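Local coordinates for protein sniffer CG10964-PA (Drosophila melanogaster, PDB 1SNY) that probably reduces carbonyl compounds with NADPH, as a short-chain dehydrogenase/reductase with a Rossmann fold, at residues L81-L90 with Q132-L141. Numbering follows the deposited sequence.
With NAP (NADP nicotinamide-adenine-dinucleotide phosphate), chain B.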
ATOM      1  N   LEU A  81      -9.360 -15.653  -7.954  1.00 35.50           N
ATOM      2  CA  LEU A  81      -8.194 -14.829  -8.247  1.00 35.39           C
ATOM      3  C   LEU A  81      -6.948 -15.068  -7.393  1.00 34.61           C
ATOM      4  O   LEU A  81      -5.852 -14.650  -7.765  1.00 33.89           O
ATOM      5  CB  LEU A  81      -8.609 -13.354  -8.218  1.00 33.34           C
ATOM      6  CG  LEU A  81      -9.664 -13.039  -9.292  1.00 33.58           C
ATOM      7  CD1 LEU A  81     -10.073 -11.578  -9.228  1.00 33.71           C
ATOM      8  CD2 LEU A  81      -9.100 -13.362 -10.667  1.00 33.65           C
ATOM      9  N   ARG A  82      -7.105 -15.747  -6.260  1.00 34.93           N
ATOM     10  CA  ARG A  82      -5.969 -16.038  -5.389  1.00 35.69           C
ATOM     11  C   ARG A  82      -5.087 -17.145  -5.972  1.00 36.47           C
ATOM     12  O   ARG A  82      -3.951 -17.341  -5.540  1.00 35.84           O
ATOM     13  CB  ARG A  82      -6.459 -16.440  -3.993  1.00 36.52           C
ATOM     14  CG  ARG A  82      -7.098 -15.301  -3.213  1.00 37.99           C
ATOM     15  CD  ARG A  82      -7.658 -15.767  -1.877  1.00 40.17           C
ATOM     16  NE  ARG A  82      -8.745 -16.727  -2.050  1.00 42.34           N
ATOM     17  CZ  ARG A  82      -9.528 -17.161  -1.066  1.00 43.87           C
ATOM     18  NH1 ARG A  82      -9.350 -16.720   0.171  1.00 44.47           N
ATOM     19  NH2 ARG A  82     -10.495 -18.035  -1.322  1.00 43.09           N
ATOM     20  N   ASN A  83      -5.609 -17.862  -6.962  1.00 38.04           N
ATOM     21  CA  ASN A  83      -4.858 -18.947  -7.589  1.00 39.18           C
ATOM     22  C   ASN A  83      -4.076 -18.436  -8.795  1.00 38.86           C
ATOM     23  O   ASN A  83      -4.497 -18.600  -9.944  1.00 38.37           O
ATOM     24  CB  ASN A  83      -5.818 -20.059  -8.009  1.00 42.68           C
ATOM     25  CG  ASN A  83      -6.664 -20.556  -6.853  1.00 45.33           C
ATOM     26  OD1 ASN A  83      -6.140 -21.038  -5.845  1.00 47.43           O
ATOM     27  ND2 ASN A  83      -7.981 -20.431  -6.985  1.00 47.21           N
ATOM     28  N   PHE A  84      -2.927 -17.827  -8.519  1.00 37.62           N
ATOM     29  CA  PHE A  84      -2.072 -17.253  -9.551  1.00 37.45           C
ATOM     30  C   PHE A  84      -1.679 -18.182 -10.694  1.00 38.23           C
ATOM     31  O   PHE A  84      -1.376 -17.719 -11.795  1.00 37.41           O
ATOM     32  CB  PHE A  84      -0.811 -16.675  -8.905  1.00 36.36           C
ATOM     33  CG  PHE A  84      -1.095 -15.616  -7.883  1.00 36.04           C
ATOM     34  CD1 PHE A  84      -0.644 -15.753  -6.571  1.00 35.10           C
ATOM     35  CD2 PHE A  84      -1.841 -14.487  -8.225  1.00 34.57           C
ATOM     36  CE1 PHE A  84      -0.934 -14.781  -5.613  1.00 35.50           C
ATOM     37  CE2 PHE A  84      -2.135 -13.509  -7.273  1.00 33.44           C
ATOM     38  CZ  PHE A  84      -1.683 -13.655  -5.967  1.00 33.55           C
ATOM     39  N   ASP A  85      -1.679 -19.489 -10.445  1.00 39.53           N
ATOM     40  CA  ASP A  85      -1.310 -20.436 -11.489  1.00 40.41           C
ATOM     41  C   ASP A  85      -2.446 -20.643 -12.475  1.00 39.80           C
ATOM     42  O   ASP A  85      -2.239 -21.144 -13.580  1.00 40.75           O
ATOM     43  CB  ASP A  85      -0.907 -21.780 -10.876  1.00 42.95           C
ATOM     44  CG  ASP A  85       0.264 -21.656  -9.933  1.00 44.33           C
ATOM     45  OD1 ASP A  85       1.276 -21.037 -10.324  1.00 47.08           O
ATOM     46  OD2 ASP A  85       0.177 -22.179  -8.802  1.00 48.09           O
ATOM     47  N   ALA A  86      -3.645 -20.242 -12.072  1.00 38.87           N
ATOM     48  CA  ALA A  86      -4.820 -20.387 -12.915  1.00 37.94           C
ATOM     49  C   ALA A  86      -4.958 -19.257 -13.940  1.00 37.35           C
ATOM     50  O   ALA A  86      -5.795 -19.332 -14.838  1.00 38.04           O
ATOM     51  CB  ALA A  86      -6.067 -20.454 -12.042  1.00 37.28           C
ATOM     52  N   TYR A  87      -4.141 -18.216 -13.810  1.00 37.54           N
ATOM     53  CA  TYR A  87      -4.216 -17.084 -14.729  1.00 36.81           C
ATOM     54  C   TYR A  87      -3.861 -17.428 -16.167  1.00 37.16           C
ATOM     55  O   TYR A  87      -4.521 -16.963 -17.097  1.00 36.79           O
ATOM     56  CB  TYR A  87      -3.313 -15.940 -14.257  1.00 35.45           C
ATOM     57  CG  TYR A  87      -3.800 -15.208 -13.023  1.00 33.63           C
ATOM     58  CD1 TYR A  87      -3.290 -13.948 -12.702  1.00 31.79           C
ATOM     59  CD2 TYR A  87      -4.743 -15.775 -12.161  1.00 33.06           C
ATOM     60  CE1 TYR A  87      -3.697 -13.273 -11.560  1.00 30.06           C
ATOM     61  CE2 TYR A  87      -5.161 -15.101 -11.005  1.00 31.95           C
ATOM     62  CZ  TYR A  87      -4.626 -13.849 -10.715  1.00 30.47           C
ATOM     63  OH  TYR A  87      -4.997 -13.180  -9.575  1.00 28.52           O
ATOM     64  N   ASP A  88      -2.813 -18.224 -16.353  1.00 38.46           N
ATOM     65  CA  ASP A  88      -2.391 -18.614 -17.693  1.00 40.09           C
ATOM     66  C   ASP A  88      -3.563 -19.117 -18.531  1.00 39.68           C
ATOM     67  O   ASP A  88      -3.666 -18.801 -19.714  1.00 39.90           O
ATOM     68  CB  ASP A  88      -1.311 -19.698 -17.618  1.00 42.44           C
ATOM     69  CG  ASP A  88       0.085 -19.122 -17.476  1.00 46.00           C
ATOM     70  OD1 ASP A  88       1.040 -19.903 -17.249  1.00 46.96           O
ATOM     71  OD2 ASP A  88       0.232 -17.887 -17.600  1.00 47.12           O
ATOM     72  N   LYS A  89      -4.452 -19.891 -17.915  1.00 38.93           N
ATOM     73  CA  LYS A  89      -5.594 -20.421 -18.640  1.00 39.98           C
ATOM     74  C   LYS A  89      -6.674 -19.368 -18.827  1.00 39.76           C
ATOM     75  O   LYS A  89      -7.385 -19.374 -19.833  1.00 39.31           O
ATOM     76  CB  LYS A  89      -6.192 -21.630 -17.920  1.00 41.79           C
ATOM     77  CG  LYS A  89      -7.220 -22.359 -18.770  1.00 44.25           C
ATOM     78  CD  LYS A  89      -7.920 -23.469 -18.012  1.00 46.76           C
ATOM     79  CE  LYS A  89      -8.873 -24.216 -18.935  1.00 48.48           C
ATOM     80  NZ  LYS A  89      -9.819 -23.292 -19.627  1.00 48.21           N
ATOM     81  N   LEU A  90      -6.812 -18.472 -17.855  1.00 38.01           N
ATOM     82  CA  LEU A  90      -7.814 -17.424 -17.967  1.00 37.83           C
ATOM     83  C   LEU A  90      -7.522 -16.665 -19.253  1.00 36.57           C
ATOM     84  O   LEU A  90      -8.399 -16.496 -20.098  1.00 36.67           O
ATOM     85  CB  LEU A  90      -7.738 -16.467 -16.775  1.00 38.19           C
ATOM     86  CG  LEU A  90      -8.833 -15.392 -16.742  1.00 40.20           C
ATOM     87  CD1 LEU A  90     -10.180 -16.063 -16.503  1.00 39.38           C
ATOM     88  CD2 LEU A  90      -8.550 -14.379 -15.637  1.00 39.30           C
ATOM     89  N   GLN A 132      -3.334  -9.173  -0.255  1.00 19.66           N
ATOM     90  CA  GLN A 132      -3.225 -10.114  -1.371  1.00 16.71           C
ATOM     91  C   GLN A 132      -4.353  -9.973  -2.398  1.00 18.35           C
ATOM     92  O   GLN A 132      -4.105  -9.951  -3.600  1.00 19.68           O
ATOM     93  CB  GLN A 132      -3.190 -11.560  -0.849  1.00 20.70           C
ATOM     94  CG  GLN A 132      -3.101 -12.574  -1.958  1.00 20.19           C
ATOM     95  CD  GLN A 132      -3.094 -13.986  -1.435  1.00 25.48           C
ATOM     96  OE1 GLN A 132      -4.034 -14.407  -0.765  1.00 28.88           O
ATOM     97  NE2 GLN A 132      -2.031 -14.724  -1.732  1.00 24.63           N
ATOM     98  N   THR A 133      -5.590  -9.861  -1.929  1.00 19.54           N
ATOM     99  CA  THR A 133      -6.738  -9.746  -2.824  1.00 21.19           C
ATOM    100  C   THR A 133      -6.933  -8.359  -3.444  1.00 20.49           C
ATOM    101  O   THR A 133      -7.255  -8.243  -4.629  1.00 20.94           O
ATOM    102  CB  THR A 133      -8.050 -10.123  -2.095  1.00 23.11           C
ATOM    103  OG1 THR A 133      -8.035 -11.519  -1.764  1.00 26.84           O
ATOM    104  CG2 THR A 133      -9.257  -9.823  -2.979  1.00 24.32           C
ATOM    105  N   ASN A 134      -6.733  -7.312  -2.649  1.00 21.17           N
ATOM    106  CA  ASN A 134      -6.934  -5.951  -3.147  1.00 19.17           C
ATOM    107  C   ASN A 134      -5.729  -5.334  -3.848  1.00 18.95           C
ATOM    108  O   ASN A 134      -5.871  -4.372  -4.611  1.00 19.02           O
ATOM    109  CB  ASN A 134      -7.352  -5.029  -1.992  1.00 19.93           C
ATOM    110  CG  ASN A 134      -8.748  -5.330  -1.486  1.00 23.24           C
ATOM    111  OD1 ASN A 134      -9.352  -6.334  -1.858  1.00 23.88           O
ATOM    112  ND2 ASN A 134      -9.267  -4.462  -0.622  1.00 22.79           N
ATOM    113  N   THR A 135      -4.545  -5.880  -3.612  1.00 17.43           N
ATOM    114  CA  THR A 135      -3.344  -5.291  -4.205  1.00 17.31           C
ATOM    115  C   THR A 135      -2.576  -6.217  -5.140  1.00 19.06           C
ATOM    116  O   THR A 135      -2.370  -5.910  -6.323  1.00 17.37           O
ATOM    117  CB  THR A 135      -2.386  -4.811  -3.094  1.00 16.89           C
ATOM    118  OG1 THR A 135      -3.109  -4.010  -2.150  1.00 18.60           O
ATOM    119  CG2 THR A 135      -1.222  -4.003  -3.689  1.00 18.60           C
ATOM    120  N   VAL A 136      -2.160  -7.362  -4.610  1.00 19.45           N
ATOM    121  CA  VAL A 136      -1.391  -8.315  -5.397  1.00 19.40           C
ATOM    122  C   VAL A 136      -2.161  -8.874  -6.589  1.00 17.99           C
ATOM    123  O   VAL A 136      -1.620  -8.952  -7.690  1.00 18.61           O
ATOM    124  CB  VAL A 136      -0.889  -9.465  -4.499  1.00 20.01           C
ATOM    125  CG1 VAL A 136      -0.076 -10.457  -5.327  1.00 19.32           C
ATOM    126  CG2 VAL A 136      -0.025  -8.900  -3.382  1.00 19.60           C
ATOM    127  N   VAL A 137      -3.423  -9.249  -6.384  1.00 19.88           N
ATOM    128  CA  VAL A 137      -4.230  -9.791  -7.475  1.00 19.21           C
ATOM    129  C   VAL A 137      -4.332  -8.825  -8.659  1.00 20.40           C
ATOM    130  O   VAL A 137      -4.039  -9.184  -9.795  1.00 18.98           O
ATOM    131  CB  VAL A 137      -5.648 -10.178  -6.985  1.00 22.12           C
ATOM    132  CG1 VAL A 137      -6.568 -10.419  -8.180  1.00 22.71           C
ATOM    133  CG2 VAL A 137      -5.572 -11.455  -6.130  1.00 20.20           C
ATOM    134  N   PRO A 138      -4.744  -7.575  -8.410  1.00 19.50           N
ATOM    135  CA  PRO A 138      -4.839  -6.645  -9.541  1.00 19.40           C
ATOM    136  C   PRO A 138      -3.519  -6.499 -10.307  1.00 17.31           C
ATOM    137  O   PRO A 138      -3.518  -6.366 -11.527  1.00 15.86           O
ATOM    138  CB  PRO A 138      -5.267  -5.340  -8.874  1.00 20.93           C
ATOM    139  CG  PRO A 138      -6.085  -5.809  -7.716  1.00 20.35           C
ATOM    140  CD  PRO A 138      -5.263  -6.966  -7.174  1.00 18.53           C
ATOM    141  N   ILE A 139      -2.398  -6.508  -9.589  1.00 17.52           N
ATOM    142  CA  ILE A 139      -1.089  -6.368 -10.233  1.00 18.04           C
ATOM    143  C   ILE A 139      -0.783  -7.607 -11.072  1.00 19.38           C
ATOM    144  O   ILE A 139      -0.336  -7.510 -12.211  1.00 20.61           O
ATOM    145  CB  ILE A 139       0.055  -6.190  -9.190  1.00 18.03           C
ATOM    146  CG1 ILE A 139      -0.106  -4.855  -8.450  1.00 16.28           C
ATOM    147  CG2 ILE A 139       1.415  -6.279  -9.881  1.00 19.17           C
ATOM    148  CD1 ILE A 139       0.913  -4.644  -7.331  1.00 16.57           C
HETATM  149  N   MSE A 140      -1.026  -8.775 -10.498  1.00 17.99           N
HETATM  150  CA  MSE A 140      -0.755 -10.011 -11.214  1.00 17.04           C
HETATM  151  C   MSE A 140      -1.697 -10.252 -12.385  1.00 16.61           C
HETATM  152  O   MSE A 140      -1.278 -10.801 -13.403  1.00 18.11           O
HETATM  153  CB  MSE A 140      -0.772 -11.198 -10.252  1.00 18.88           C
HETATM  154  CG  MSE A 140       0.328 -11.139  -9.189  1.00 22.54           C
HETATM  155 SE   MSE A 140       2.136 -10.986  -9.862  1.00 27.49          SE
HETATM  156  CE  MSE A 140       2.431 -12.853 -10.400  1.00 25.56           C
ATOM    157  N   LEU A 141      -2.956  -9.840 -12.265  1.00 16.57           N
ATOM    158  CA  LEU A 141      -3.886 -10.018 -13.374  1.00 19.11           C
ATOM    159  C   LEU A 141      -3.500  -9.042 -14.483  1.00 20.02           C
ATOM    160  O   LEU A 141      -3.584  -9.367 -15.665  1.00 20.29           O
ATOM    161  CB  LEU A 141      -5.337  -9.774 -12.934  1.00 19.37           C
ATOM    162  CG  LEU A 141      -6.392 -10.115 -13.996  1.00 21.64           C
ATOM    163  CD1 LEU A 141      -6.136 -11.517 -14.553  1.00 24.10           C
ATOM    164  CD2 LEU A 141      -7.785 -10.042 -13.396  1.00 21.45           C
TER
HETATM  165  PA  NAP B 400     -18.918  -6.814  -2.645  1.00 34.06           P
HETATM  166  O1A NAP B 400     -18.441  -7.422  -1.467  1.00 36.40           O
HETATM  167  O2A NAP B 400     -20.375  -6.614  -3.004  1.00 36.32           O
HETATM  168  O5B NAP B 400     -18.292  -7.550  -3.920  1.00 35.73           O
HETATM  169  C5B NAP B 400     -16.895  -7.944  -3.902  1.00 35.49           C
HETATM  170  C4B NAP B 400     -16.812  -8.815  -5.196  1.00 34.84           C
HETATM  171  O4B NAP B 400     -15.387  -9.277  -5.301  1.00 33.30           O
HETATM  172  C3B NAP B 400     -17.623 -10.149  -5.154  1.00 35.05           C
HETATM  173  O3B NAP B 400     -18.093 -10.389  -6.490  1.00 35.69           O
HETATM  174  C2B NAP B 400     -16.598 -11.150  -4.667  1.00 34.43           C
HETATM  175  O2B NAP B 400     -16.870 -12.520  -4.930  1.00 35.80           O
HETATM  176  C1B NAP B 400     -15.311 -10.680  -5.382  1.00 32.59           C
HETATM  177  N9A NAP B 400     -14.158 -11.261  -4.714  1.00 30.85           N
HETATM  178  C8A NAP B 400     -13.643 -11.106  -3.443  1.00 31.11           C
HETATM  179  N7A NAP B 400     -12.560 -11.837  -3.205  1.00 27.18           N
HETATM  180  C5A NAP B 400     -12.363 -12.510  -4.402  1.00 28.11           C
HETATM  181  C6A NAP B 400     -11.372 -13.439  -4.765  1.00 27.78           C
HETATM  182  N6A NAP B 400     -10.355 -13.899  -3.993  1.00 29.95           N
HETATM  183  N1A NAP B 400     -11.433 -13.956  -6.073  1.00 29.72           N
HETATM  184  C2A NAP B 400     -12.441 -13.558  -6.967  1.00 28.49           C
HETATM  185  N3A NAP B 400     -13.432 -12.646  -6.631  1.00 27.91           N
HETATM  186  C4A NAP B 400     -13.349 -12.151  -5.338  1.00 28.80           C
HETATM  187  O3  NAP B 400     -18.286  -5.372  -2.765  1.00 33.79           O
HETATM  188  PN  NAP B 400     -18.454  -4.199  -3.804  1.00 35.82           P
HETATM  189  O1N NAP B 400     -19.025  -3.011  -3.149  1.00 34.15           O
HETATM  190  O2N NAP B 400     -19.215  -4.762  -4.953  1.00 33.07           O
HETATM  191  O5D NAP B 400     -16.949  -3.865  -4.166  1.00 34.68           O
HETATM  192  C5D NAP B 400     -16.542  -3.728  -5.571  1.00 34.55           C
HETATM  193  C4D NAP B 400     -15.217  -2.989  -5.608  1.00 33.92           C
HETATM  194  O4D NAP B 400     -15.432  -1.586  -5.306  1.00 33.91           O
HETATM  195  C3D NAP B 400     -14.141  -3.464  -4.578  1.00 33.76           C
HETATM  196  O3D NAP B 400     -12.826  -3.486  -5.184  1.00 33.50           O
HETATM  197  C2D NAP B 400     -14.282  -2.446  -3.457  1.00 33.37           C
HETATM  198  O2D NAP B 400     -13.140  -2.351  -2.635  1.00 31.55           O
HETATM  199  C1D NAP B 400     -14.553  -1.194  -4.201  1.00 33.88           C
HETATM  200  N1N NAP B 400     -15.321  -0.139  -3.504  1.00 33.27           N
HETATM  201  C2N NAP B 400     -16.660  -0.276  -3.016  1.00 34.79           C
HETATM  202  C3N NAP B 400     -17.233   0.835  -2.378  1.00 35.43           C
HETATM  203  C7N NAP B 400     -18.667   0.744  -1.838  1.00 36.64           C
HETATM  204  O7N NAP B 400     -19.105   1.743  -1.298  1.00 36.09           O
HETATM  205  N7N NAP B 400     -19.369  -0.350  -1.959  1.00 34.88           N
HETATM  206  C4N NAP B 400     -16.494   2.093  -2.215  1.00 36.38           C
HETATM  207  C5N NAP B 400     -15.172   2.167  -2.719  1.00 34.79           C
HETATM  208  C6N NAP B 400     -14.568   1.058  -3.367  1.00 35.24           C
HETATM  209  P2B NAP B 400     -17.679 -13.493  -3.882  1.00 38.77           P
HETATM  210  O1X NAP B 400     -19.163 -13.171  -4.080  1.00 35.96           O
HETATM  211  O2X NAP B 400     -17.283 -14.842  -4.385  1.00 35.62           O
HETATM  212  O3X NAP B 400     -17.208 -13.142  -2.478  1.00 35.63           O
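The ring of Y87 has CD1 of L141 over one face and the backbone CA of F84 over the other, both offset toward the rim, while the carbonyl carbon of M140, a selenomethionine in this crystal, lies in plane at its edge. Y87 holds CG anti to its carbonyl carbon (chi1 -71°), which carries the ring across V137. A tyrosine suits this buried place: its ring packs against the helix backbone while OH gives L81 O a very short 2.5 Å hydrogen bond. F84 has R82 O over one face and crosses V136 and M140 at about a right angle, CZ 3.6 Å from V136 CG1 and CE2 3.9 Å from M140 CG; S124 of the second subunit also packs on it. Replacing F84 by an alanine is likely to leave V136 and M140 without their aromatic partner, opening a gap beside the second subunit. Branched V137 sets CG1 against both Y87 OH and L81 CB (3.6 Å from the latter), and L81 N donates a weak bond to N1A of NADP. R82 suits two neighbours: its aliphatic CG passes N6A of the adenine (3.6 Å), and NH2 forms a salt bridge with D80 OD1. Such packing of the adenine-binding turn on helix 124-155 belongs to the Rossmann fold of short-chain dehydrogenases/reductases.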